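Local coordinates for protein sensor histidine kinase (Pseudomonas syringae pv. tomato, PDB 3CIT) that probably acts as a phosphorelay sensor kinase of a two-component system, this chain being its GAF domain, at residues I25-P28 against P29-R33. Numbering follows the deposited sequence.
Sequences IQLP and PEAMR
Leu27 packs forward against the first turn of helix 29-43, on Ala31 and Met32. Leu27 CB lies 3.9 Å from Met32 CG and about as far from Ala31 CB. With chi1 at -63°, CG lies beside the backbone N, anti to the carbonyl carbon, and both methyl groups come to lie along Ala31: Leu27 CD2 rests on Ala31 CB, while Leu27 CD1 comes 3.9 Å from Ala31 O. The ring of Pro28 meets the same methyl group, Pro28 CD lying 3.8 Å from Ala31 CB. Pro28 is the N-cap residue, and its carbonyl starts the helix: Met32 N donates to Pro28 O at 2.8 Å, in the carbonyl plane, with an N-H...O angle of 158°. Pro29 fits this first helical position, since a proline there has no amide hydrogen to leave without a partner. Met32 CG passes close to the carbonyl oxygens of Leu27 and Pro28, before the selenomethionine chain bends at chi3 (-59°). The Leu27-Pro28 link thus turns the chain from helix 3-26 into helix 29-43, where Pro29 and Met32 rest on helix 128-156 and Arg33 reaches strand 61-66 and pairs with Glu53.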
loop_
_atom_site.group_PDB
_atom_site.type_symbol
_atom_site.label_atom_id
_atom_site.label_comp_id
_atom_site.label_asym_id
_atom_site.label_seq_id
_atom_site.Cartn_x
_atom_site.Cartn_y
_atom_site.Cartn_z
ATOM N N ILE A 25 23.425 -0.255 -4.915
ATOM C CA ILE A 25 23.938 -0.048 -6.263
ATOM C C ILE A 25 25.368 -0.612 -6.322
ATOM O O ILE A 25 25.750 -1.279 -7.279
ATOM C CB ILE A 25 23.971 1.447 -6.641
ATOM C CG1 ILE A 25 22.614 2.135 -6.414
ATOM C CG2 ILE A 25 24.428 1.626 -8.103
ATOM C CD1 ILE A 25 21.519 1.728 -7.352
ATOM N N GLN A 26 26.127 -0.372 -5.257
ATOM C CA GLN A 26 27.545 -0.759 -5.162
ATOM C C GLN A 26 27.860 -2.251 -4.941
ATOM O O GLN A 26 28.975 -2.699 -5.253
ATOM C CB GLN A 26 28.180 0.028 -4.003
ATOM C CG GLN A 26 28.075 1.545 -4.124
ATOM C CD GLN A 26 28.690 2.062 -5.415
ATOM O OE1 GLN A 26 29.748 1.595 -5.847
ATOM N NE2 GLN A 26 28.036 3.046 -6.029
ATOM N N LEU A 27 26.911 -3.007 -4.398
ATOM C CA LEU A 27 27.180 -4.342 -3.857
ATOM C C LEU A 27 26.752 -5.505 -4.758
ATOM O O LEU A 27 25.752 -5.403 -5.478
ATOM C CB LEU A 27 26.450 -4.527 -2.521
ATOM C CG LEU A 27 26.784 -3.651 -1.315
ATOM C CD1 LEU A 27 25.701 -3.807 -0.215
ATOM C CD2 LEU A 27 28.158 -3.998 -0.785
ATOM N N PRO A 28 27.466 -6.652 -4.660
ATOM C CA PRO A 28 27.006 -7.874 -5.296
ATOM C C PRO A 28 25.785 -8.450 -4.578
ATOM O O PRO A 28 25.577 -8.151 -3.402
ATOM C CB PRO A 28 28.197 -8.837 -5.135
ATOM C CG PRO A 28 29.330 -8.011 -4.648
ATOM C CD PRO A 28 28.744 -6.851 -3.954
ATOM N N PRO A 29 25.006 -9.299 -5.269
ATOM C CA PRO A 29 23.762 -9.845 -4.724
ATOM C C PRO A 29 23.832 -10.439 -3.324
ATOM O O PRO A 29 22.963 -10.132 -2.516
ATOM C CB PRO A 29 23.348 -10.896 -5.748
ATOM C CG PRO A 29 23.954 -10.414 -7.040
ATOM C CD PRO A 29 25.247 -9.744 -6.658
ATOM N N GLU A 30 24.829 -11.270 -3.014
ATOM C CA GLU A 30 24.871 -11.842 -1.666
ATOM C C GLU A 30 25.050 -10.758 -0.620
ATOM O O GLU A 30 24.405 -10.803 0.446
ATOM C CB GLU A 30 25.948 -12.924 -1.488
ATOM C CG GLU A 30 25.441 -14.029 -0.549
ATOM C CD GLU A 30 26.508 -14.745 0.284
ATOM O OE1 GLU A 30 27.704 -14.743 -0.088
ATOM O OE2 GLU A 30 26.097 -15.322 1.337
ATOM N N ALA A 31 25.911 -9.786 -0.937
ATOM C CA ALA A 31 26.139 -8.645 -0.057
ATOM C C ALA A 31 24.891 -7.781 0.068
ATOM O O ALA A 31 24.591 -7.287 1.161
ATOM C CB ALA A 31 27.312 -7.809 -0.556
HETATM N N MSE A 32 24.174 -7.576 -1.037
HETATM C CA MSE A 32 22.904 -6.808 -0.978
HETATM C C MSE A 32 21.911 -7.430 -0.009
HETATM O O MSE A 32 21.287 -6.735 0.801
HETATM C CB MSE A 32 22.207 -6.745 -2.337
HETATM C CG MSE A 32 22.992 -6.087 -3.419
HETATM SE SE MSE A 32 21.771 -5.727 -4.888
HETATM C CE MSE A 32 21.109 -7.441 -5.329
ATOM N N ARG A 33 21.781 -8.753 -0.084
ATOM C CA ARG A 33 20.806 -9.464 0.730
ATOM C C ARG A 33 21.132 -9.366 2.222
ATOM O O ARG A 33 20.279 -9.031 3.019
ATOM C CB ARG A 33 20.753 -10.922 0.316
ATOM C CG ARG A 33 20.271 -11.152 -1.094
ATOM C CD ARG A 33 20.365 -12.622 -1.425
ATOM N NE ARG A 33 19.629 -12.917 -2.643
ATOM C CZ ARG A 33 20.181 -13.303 -3.780
ATOM N NH1 ARG A 33 21.490 -13.481 -3.873
ATOM N NH2 ARG A 33 19.411 -13.504 -4.848
#